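Local coordinates for SusD-like carbohydrate binding protein BF1063 (Bacteroides fragilis NCTC 9343, PDB 3I4G), which probably binds carbohydrate at the outer membrane of the bacterium and may take part in glycan capture and uptake, at residues 90-95 with 141-146; 286-291 with 321-326; 335-340 with 347-352. All coordinates share one frame; numbering follows the deposited sequence. Where two conformers were deposited one is given.

Contact 1 (90-95 with 141-146)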
# COMPACT_ATOMS: atom_id res chain seq x y z
N ARG A 90 -13.15 -11.40 -2.25
CA ARG A 90 -11.79 -11.96 -2.18
C ARG A 90 -11.06 -11.53 -0.92
O ARG A 90 -10.41 -12.34 -0.27
CB ARG A 90 -10.91 -11.55 -3.37
CG ARG A 90 -11.25 -12.18 -4.72
CD ARG A 90 -10.82 -13.62 -4.83
NE ARG A 90 -9.38 -13.78 -4.81
CZ ARG A 90 -8.72 -14.94 -4.66
NH1 ARG A 90 -9.37 -16.09 -4.52
NH2 ARG A 90 -7.40 -14.96 -4.64
N TYR A 91 -11.08 -10.24 -0.63
CA TYR A 91 -10.39 -9.76 0.57
C TYR A 91 -10.96 -10.49 1.80
O TYR A 91 -10.21 -10.92 2.67
CB TYR A 91 -10.53 -8.28 0.74
CG TYR A 91 -9.64 -7.39 -0.10
CD1 TYR A 91 -8.27 -7.39 0.08
CD2 TYR A 91 -10.17 -6.46 -0.99
CE1 TYR A 91 -7.44 -6.50 -0.59
CE2 TYR A 91 -9.34 -5.57 -1.69
CZ TYR A 91 -7.98 -5.59 -1.45
OH TYR A 91 -7.22 -4.66 -2.13
N TRP A 92 -12.28 -10.59 1.88
CA TRP A 92 -12.93 -11.28 2.99
C TRP A 92 -12.49 -12.75 3.10
O TRP A 92 -12.07 -13.24 4.19
CB TRP A 92 -14.44 -11.24 2.82
CG TRP A 92 -15.24 -11.95 3.88
CD1 TRP A 92 -15.55 -13.27 3.92
CD2 TRP A 92 -15.87 -11.35 5.04
NE1 TRP A 92 -16.31 -13.54 5.04
CE2 TRP A 92 -16.54 -12.38 5.72
CE3 TRP A 92 -15.95 -10.05 5.53
CZ2 TRP A 92 -17.27 -12.14 6.90
CZ3 TRP A 92 -16.66 -9.83 6.71
CH2 TRP A 92 -17.31 -10.86 7.36
N GLU A 93 -12.62 -13.49 2.02
CA GLU A 93 -12.34 -14.91 2.12
C GLU A 93 -10.85 -15.19 2.35
O GLU A 93 -10.52 -16.06 3.16
CB GLU A 93 -12.84 -15.64 0.90
CG GLU A 93 -12.03 -15.43 -0.32
CD GLU A 93 -12.69 -16.01 -1.54
OE1 GLU A 93 -13.82 -16.56 -1.43
OE2 GLU A 93 -12.08 -15.92 -2.63
N THR A 94 -9.95 -14.47 1.69
CA THR A 94 -8.54 -14.74 1.94
C THR A 94 -8.20 -14.41 3.39
O THR A 94 -7.38 -15.12 4.02
CB THR A 94 -7.60 -14.00 0.97
OG1 THR A 94 -7.77 -12.59 1.12
CG2 THR A 94 -7.86 -14.44 -0.47
N SER A 95 -8.81 -13.39 3.96
CA SER A 95 -8.58 -13.05 5.37
C SER A 95 -8.99 -14.19 6.28
O SER A 95 -8.22 -14.65 7.12
CB SER A 95 -9.36 -11.81 5.78
OG SER A 95 -8.97 -10.65 5.03
N LYS A 141 -15.03 -3.21 9.19
CA LYS A 141 -15.21 -2.63 10.53
C LYS A 141 -15.79 -3.57 11.57
O LYS A 141 -15.09 -3.87 12.53
CB LYS A 141 -15.98 -1.30 10.48
CG LYS A 141 -15.22 -0.30 9.59
CD LYS A 141 -15.61 1.09 9.79
CE LYS A 141 -14.73 1.98 8.92
NZ LYS A 141 -15.10 3.40 9.08
N ASN A 142 -17.03 -4.01 11.40
CA ASN A 142 -17.72 -4.83 12.40
C ASN A 142 -17.85 -6.20 11.77
O ASN A 142 -18.63 -6.39 10.86
CB ASN A 142 -19.06 -4.20 12.73
CG ASN A 142 -18.93 -2.73 13.04
OD1 ASN A 142 -18.16 -2.32 13.90
ND2 ASN A 142 -19.70 -1.90 12.31
N VAL A 143 -17.07 -7.15 12.26
CA VAL A 143 -16.97 -8.48 11.66
C VAL A 143 -16.80 -9.53 12.74
O VAL A 143 -16.48 -9.21 13.90
CB VAL A 143 -15.76 -8.56 10.66
CG1 VAL A 143 -15.90 -7.50 9.53
CG2 VAL A 143 -14.43 -8.40 11.38
N PRO A 144 -17.03 -10.81 12.43
CA PRO A 144 -16.78 -11.83 13.44
C PRO A 144 -15.32 -11.93 13.87
O PRO A 144 -14.40 -11.93 13.02
CB PRO A 144 -17.19 -13.13 12.73
CG PRO A 144 -18.20 -12.66 11.71
CD PRO A 144 -17.65 -11.37 11.21
N LEU A 145 -15.10 -11.99 15.18
CA LEU A 145 -13.79 -12.16 15.75
C LEU A 145 -13.69 -13.62 16.15
O LEU A 145 -14.20 -14.04 17.19
CB LEU A 145 -13.61 -11.19 16.92
CG LEU A 145 -12.25 -11.28 17.64
CD1 LEU A 145 -11.09 -11.01 16.70
CD2 LEU A 145 -12.18 -10.30 18.80
N VAL A 146 -13.10 -14.41 15.28
CA VAL A 146 -12.97 -15.85 15.44
C VAL A 146 -11.55 -16.20 15.83
O VAL A 146 -10.57 -15.91 15.13
CB VAL A 146 -13.33 -16.57 14.17
CG1 VAL A 146 -13.20 -18.10 14.36
CG2 VAL A 146 -14.75 -16.17 13.73
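Trp92 meets Val143 and Pro144 with the far end of its six-membered ring. All the contacts across the two segments are apolar. CZ3 of Trp92 lies 3.7 Å from CG1 of Val143, and the two side chains run antiparallel alongside each other. The neighbouring atom CH2 of Trp92 lies 3.9 Å from CD of Pro144. The proline lies roughly perpendicular to the direction of the indole. Both partners approach the indole obliquely. The indole reaches this far because CG of Trp92 stands opposite the backbone N (chi1 179°). On the loop, the CA-CB bond of Val143 points toward the helix. Its CG1 branch is anti to the carbonyl carbon (chi1 -59°) and is the one that touches the ring. The CA atoms of Trp92 and Val143 are 10.0 Å apart, so the ring spans the gap between the backbones.

Aromatic contacts with other residues add to this packing. Trp92 meets Phe140 edge-to-face, and its ring also meets that of Tyr96. The contact lies in the helical N-terminal part of the SusD-like fold. It joins helix 86-109 to the loop that follows helix 116-139. Val143 also packs on Ile166 of helix 163-180.

Polar bonds lie within each segment or run to other parts of the chain. Within the helix, Ser95 OG and Ser95 N both donate to Tyr91 O, from opposite faces of its carbonyl plane. In the loop, Val143 has a backbone hydrogen bond with Thr161, and Pro144 O is hydrogen-bonded to Tyr96 OH, which belongs to the same helix as Trp92.

Contact 2 (286-291 with 321-326)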
# COMPACT_ATOMS: atom_id res chain seq x y z
N ASP A 286 -3.62 14.34 -9.94
CA ASP A 286 -3.57 14.92 -8.59
C ASP A 286 -2.32 14.49 -7.84
O ASP A 286 -1.81 15.25 -7.01
CB ASP A 286 -4.83 14.57 -7.81
CG ASP A 286 -4.99 15.40 -6.58
OD1 ASP A 286 -5.23 16.62 -6.70
OD2 ASP A 286 -4.90 14.81 -5.49
N LEU A 287 -1.83 13.27 -8.09
CA LEU A 287 -0.54 12.87 -7.49
C LEU A 287 0.61 13.63 -8.18
O LEU A 287 1.48 14.20 -7.50
CB LEU A 287 -0.31 11.37 -7.61
CG LEU A 287 1.08 10.89 -7.20
CD1 LEU A 287 1.47 11.29 -5.75
CD2 LEU A 287 1.22 9.36 -7.38
N TYR A 288 0.66 13.62 -9.50
CA TYR A 288 1.66 14.39 -10.22
C TYR A 288 1.81 15.82 -9.70
O TYR A 288 2.93 16.32 -9.53
CB TYR A 288 1.38 14.40 -11.74
CG TYR A 288 2.20 15.44 -12.43
CD1 TYR A 288 3.57 15.24 -12.62
CD2 TYR A 288 1.66 16.64 -12.87
CE1 TYR A 288 4.35 16.21 -13.21
CE2 TYR A 288 2.48 17.62 -13.46
CZ TYR A 288 3.82 17.36 -13.59
OH TYR A 288 4.68 18.30 -14.19
N GLU A 289 0.70 16.48 -9.43
CA GLU A 289 0.67 17.87 -8.99
C GLU A 289 1.06 18.08 -7.53
O GLU A 289 1.29 19.21 -7.11
CB GLU A 289 -0.74 18.42 -9.19
CG GLU A 289 -1.14 18.51 -10.65
CD GLU A 289 -2.63 18.64 -10.87
OE1 GLU A 289 -3.39 18.85 -9.89
OE2 GLU A 289 -3.04 18.48 -12.03
N SER A 290 1.15 17.00 -6.77
CA SER A 290 1.38 17.11 -5.33
C SER A 290 2.86 17.37 -4.97
O SER A 290 3.14 18.02 -3.96
CB SER A 290 0.83 15.85 -4.63
OG SER A 290 0.81 16.08 -3.22
N TYR A 291 3.78 16.87 -5.77
CA TYR A 291 5.19 16.98 -5.48
C TYR A 291 5.64 18.45 -5.46
O TYR A 291 5.25 19.24 -6.32
CB TYR A 291 6.02 16.22 -6.51
CG TYR A 291 5.80 14.75 -6.52
CD1 TYR A 291 6.53 13.90 -5.74
CD2 TYR A 291 4.85 14.19 -7.35
CE1 TYR A 291 6.31 12.53 -5.73
CE2 TYR A 291 4.63 12.84 -7.35
CZ TYR A 291 5.35 12.01 -6.55
OH TYR A 291 5.14 10.63 -6.56
N TYR A 321 11.29 9.33 -9.51
CA TYR A 321 11.54 7.98 -8.98
C TYR A 321 10.29 7.10 -8.98
O TYR A 321 10.37 5.90 -9.07
CB TYR A 321 12.06 7.99 -7.55
CG TYR A 321 13.40 8.68 -7.33
CD1 TYR A 321 14.36 8.72 -8.31
CD2 TYR A 321 13.75 9.20 -6.08
CE1 TYR A 321 15.60 9.33 -8.10
CE2 TYR A 321 14.97 9.82 -5.85
CZ TYR A 321 15.88 9.88 -6.86
OH TYR A 321 17.13 10.48 -6.69
N THR A 322 9.13 7.73 -8.88
CA THR A 322 7.87 7.00 -8.66
C THR A 322 7.01 6.82 -9.89
O THR A 322 6.38 5.74 -10.03
CB THR A 322 7.08 7.71 -7.56
OG1 THR A 322 7.92 7.76 -6.38
CG2 THR A 322 5.80 6.97 -7.20
N ILE A 323 6.98 7.81 -10.77
CA ILE A 323 6.12 7.77 -11.95
C ILE A 323 6.87 8.17 -13.19
O ILE A 323 7.93 8.82 -13.09
CB ILE A 323 4.85 8.69 -11.76
CG1 ILE A 323 5.23 10.18 -11.69
CG2 ILE A 323 4.10 8.27 -10.52
CD1 ILE A 323 4.01 11.14 -11.59
N TYR A 324 6.35 7.81 -14.36
CA TYR A 324 6.91 8.30 -15.64
C TYR A 324 5.74 8.71 -16.54
O TYR A 324 4.55 8.53 -16.18
CB TYR A 324 7.94 7.33 -16.26
CG TYR A 324 7.45 5.96 -16.67
CD1 TYR A 324 7.44 4.93 -15.75
CD2 TYR A 324 7.13 5.67 -17.98
CE1 TYR A 324 7.08 3.66 -16.10
CE2 TYR A 324 6.74 4.40 -18.35
CZ TYR A 324 6.71 3.41 -17.41
OH TYR A 324 6.32 2.14 -17.78
N TYR A 325 6.09 9.30 -17.68
CA TYR A 325 5.17 10.06 -18.52
C TYR A 325 5.77 10.16 -19.92
O TYR A 325 6.91 9.74 -20.14
CB TYR A 325 4.95 11.46 -17.92
CG TYR A 325 6.24 12.04 -17.38
CD1 TYR A 325 7.15 12.63 -18.23
CD2 TYR A 325 6.57 11.97 -16.03
CE1 TYR A 325 8.36 13.08 -17.78
CE2 TYR A 325 7.81 12.47 -15.57
CZ TYR A 325 8.69 13.03 -16.45
OH TYR A 325 9.92 13.48 -15.99
N ASN A 326 5.03 10.71 -20.85
CA ASN A 326 5.48 10.85 -22.22
C ASN A 326 6.81 11.56 -22.29
O ASN A 326 6.97 12.63 -21.71
CB ASN A 326 4.44 11.62 -23.04
CG ASN A 326 4.73 11.60 -24.51
OD1 ASN A 326 5.12 10.55 -25.03
ND2 ASN A 326 4.49 12.71 -25.22
O HOH W 1 6.55 9.46 -4.60
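Tyr291 sets its OH against Thr322, and Ile323 packs against both Leu287 and Tyr288. This buried contact lies in the SusD-family part of the chain. Helix 317-322 runs straight into strand 323-325, which pairs antiparallel with strand 360-362. The short helix 285-288 and the turn after it pack against this helix-to-strand junction.

The closest packing is at the end of the Tyr291 side chain. Its OH sits 3.6 Å from CB of Thr322 and 3.8 Å from CG2 of the same residue. The two side chains approach at a slant.

The Ile323 side is more widely spaced, though just as buried. Ile323 has more of its surface covered by the other segment than any other residue here. CD1 of Ile323 is 4.2 Å from CB of Tyr288, and it lies at the edge of the Tyr288 ring, near the ring plane. The other branch, CG2 of Ile323, comes only within 4.4 Å of CD2 of Leu287. Chi1 of 67° places CG1 of Ile323 between the backbone N and the carbonyl carbon, and the extended chi2 (176°) carries CD1 on to Tyr288. The phenol of Tyr288 is held elsewhere, by a hydrogen bond between its OH and Leu311 O.

Beside the tight pair, a water molecule joins the two hydroxyls. It lies in the plane of the Tyr291 ring, 2.7 Å from OH of Tyr291. Thr322 OG1, which also bonds to Arg318 O one helical turn back, accepts from this water at 2.8 Å.

Contact 3 (335-340 with 347-352). With EDO (1,2-ethanediol), chain I.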
# COMPACT_ATOMS: atom_id res chain seq x y z
N TYR A 335 9.33 6.37 -23.25
CA TYR A 335 7.90 6.10 -23.15
C TYR A 335 7.19 7.08 -24.09
O TYR A 335 7.37 8.29 -23.99
CB TYR A 335 7.42 6.27 -21.72
CG TYR A 335 5.95 5.95 -21.53
CD1 TYR A 335 5.39 4.76 -21.99
CD2 TYR A 335 5.15 6.80 -20.84
CE1 TYR A 335 4.05 4.47 -21.79
CE2 TYR A 335 3.82 6.52 -20.62
CZ TYR A 335 3.28 5.35 -21.07
OH TYR A 335 1.93 5.10 -20.84
N LYS A 336 6.38 6.56 -25.01
CA LYS A 336 5.62 7.36 -25.96
C LYS A 336 4.13 7.12 -25.69
O LYS A 336 3.62 6.01 -25.87
CB LYS A 336 6.01 6.99 -27.39
CG LYS A 336 7.47 7.29 -27.66
CD LYS A 336 7.90 6.91 -29.04
CE LYS A 336 9.35 7.21 -29.21
NZ LYS A 336 9.86 6.77 -30.53
N MSE A 337 3.45 8.20 -25.28
CA MSE A 337 2.07 8.15 -24.89
C MSE A 337 1.43 9.52 -25.10
O MSE A 337 1.77 10.46 -24.37
CB MSE A 337 1.99 7.73 -23.41
CG MSE A 337 0.57 7.58 -22.82
SE MSE A 337 -0.62 6.45 -23.86
CE MSE A 337 0.51 4.98 -24.19
N SER A 338 0.48 9.62 -26.02
CA SER A 338 -0.14 10.89 -26.32
C SER A 338 -1.43 10.69 -27.08
O SER A 338 -1.55 9.71 -27.83
CB SER A 338 0.77 11.71 -27.25
OG SER A 338 0.10 12.88 -27.76
N PRO A 339 -2.40 11.60 -26.95
CA PRO A 339 -3.56 11.52 -27.82
C PRO A 339 -3.23 11.56 -29.32
O PRO A 339 -4.07 11.18 -30.15
CB PRO A 339 -4.36 12.77 -27.45
CG PRO A 339 -3.95 13.06 -26.03
CD PRO A 339 -2.51 12.71 -25.98
N ASP A 340 -2.03 12.02 -29.67
CA ASP A 340 -1.66 12.19 -31.06
C ASP A 340 -0.98 10.99 -31.70
O ASP A 340 -0.74 10.98 -32.92
CB ASP A 340 -0.69 13.36 -31.21
CG ASP A 340 -1.29 14.69 -30.93
OD1 ASP A 340 -2.47 14.75 -30.57
OD2 ASP A 340 -0.57 15.72 -31.15
N GLU A 347 0.68 3.44 -28.38
CA GLU A 347 1.28 4.70 -27.97
C GLU A 347 0.24 5.80 -27.82
O GLU A 347 0.58 6.94 -27.47
CB GLU A 347 2.38 5.13 -28.97
CG GLU A 347 3.57 4.19 -28.96
CD GLU A 347 4.66 4.57 -29.97
OE1 GLU A 347 4.48 5.49 -30.78
OE2 GLU A 347 5.74 3.94 -29.90
N LYS A 348 -1.01 5.49 -28.15
CA LYS A 348 -2.07 6.50 -28.06
C LYS A 348 -2.76 6.48 -26.70
O LYS A 348 -3.03 5.41 -26.13
CB LYS A 348 -3.07 6.25 -29.18
CG LYS A 348 -4.15 7.29 -29.28
CD LYS A 348 -5.10 6.93 -30.43
CE LYS A 348 -6.27 7.89 -30.53
NZ LYS A 348 -7.30 7.43 -31.52
N LEU A 349 -3.04 7.68 -26.20
CA LEU A 349 -3.82 7.92 -25.02
C LEU A 349 -5.27 8.02 -25.43
O LEU A 349 -5.62 8.95 -26.14
CB LEU A 349 -3.35 9.19 -24.33
CG LEU A 349 -4.09 9.57 -23.04
CD1 LEU A 349 -4.11 8.42 -22.03
CD2 LEU A 349 -3.46 10.79 -22.40
N ASP A 350 -6.07 7.02 -25.02
CA ASP A 350 -7.47 6.95 -25.44
C ASP A 350 -8.26 6.22 -24.34
O ASP A 350 -7.77 6.06 -23.22
CB ASP A 350 -7.58 6.32 -26.83
CG ASP A 350 -7.10 4.87 -26.88
OD1 ASP A 350 -7.20 4.16 -25.87
OD2 ASP A 350 -6.62 4.45 -27.97
N TYR A 351 -9.50 5.83 -24.67
CA TYR A 351 -10.39 5.17 -23.72
C TYR A 351 -10.57 3.67 -23.98
O TYR A 351 -11.42 3.06 -23.36
CB TYR A 351 -11.74 5.93 -23.73
CG TYR A 351 -11.58 7.40 -23.31
CD1 TYR A 351 -11.42 7.73 -21.97
CD2 TYR A 351 -11.59 8.42 -24.23
CE1 TYR A 351 -11.25 9.05 -21.56
CE2 TYR A 351 -11.43 9.72 -23.84
CZ TYR A 351 -11.25 10.03 -22.49
OH TYR A 351 -11.10 11.34 -22.09
N THR A 352 -9.74 3.10 -24.88
CA THR A 352 -9.90 1.71 -25.30
C THR A 352 -8.63 0.85 -25.44
O THR A 352 -8.71 -0.35 -25.29
CB THR A 352 -10.60 1.65 -26.65
OG1 THR A 352 -9.83 2.34 -27.64
CG2 THR A 352 -12.00 2.26 -26.55
C1 EDO I . 5.28 8.62 -31.40
O1 EDO I . 6.15 7.49 -31.64
C2 EDO I . 5.91 9.88 -31.96
O2 EDO I . 7.22 10.00 -31.40
O HOH W 2 7.83 4.47 -31.41
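Ser338 and Lys348 form a single parallel beta bridge inside one loop, although only six residues separate the segments. Ser338 serves both bonds of the bridge. Its N donates to Glu347 O at 3.0 Å, in the carbonyl plane. Its O accepts from Leu349 N, also at 3.0 Å, but the donor stands above the carbonyl plane. Two CA-H...O contacts flank these bonds, Met337 CA to Glu347 O (3.2 Å) and Lys348 CA to Ser338 O (3.3 Å). Ser338 OG accepts from Asp340 N, an ST turn just after the bridge.

Leu349 CB packs 4.0 Å from Pro339 CD. These side chains lie alongside each other and both touch Trp498 of strand 497-502. Met337, present as selenomethionine, bends at chi2 (52°) and chi3, which brings SE to 3.5 Å from Lys348 O.

At the outer end, Lys336 and Glu347 extend side by side. In one of two Lys336 conformers, NZ lies 5.0 Å from Glu347 OE2, with a water between them. A 1,2-ethanediol, probably from the crystallisation liquor, donates from O1 to Glu347 OE1 at 2.7 Å. These charges form no salt bridge in this conformer, and their attraction is probably weaker than in one. Direct hydrogen bonding between the segments rests on the backbone.

The three contacts follow one another along the chain. Contact 1 comes first, in the helix-rich N-terminal part, and joins helix 86-109 to the loop after helix 116-139. Contacts 2 and 3 both lie in the later, SusD-family part. The centre of contact 1 is about 34 Å from that of contact 2, across the chain's centre, and about 40 Å from that of contact 3. Contact 2 holds helix 285-288 against helix 317-322 and strand 323-325. Contact 3 lies in the loop between strands 333-334 and 360-362, the latter pairing with 323-325. Their centres are about 17 Å apart. They touch where Asn326 OD1 lies 2.9 Å from Met337 N, a probable hydrogen bond, which ties the outer loop to the strand region.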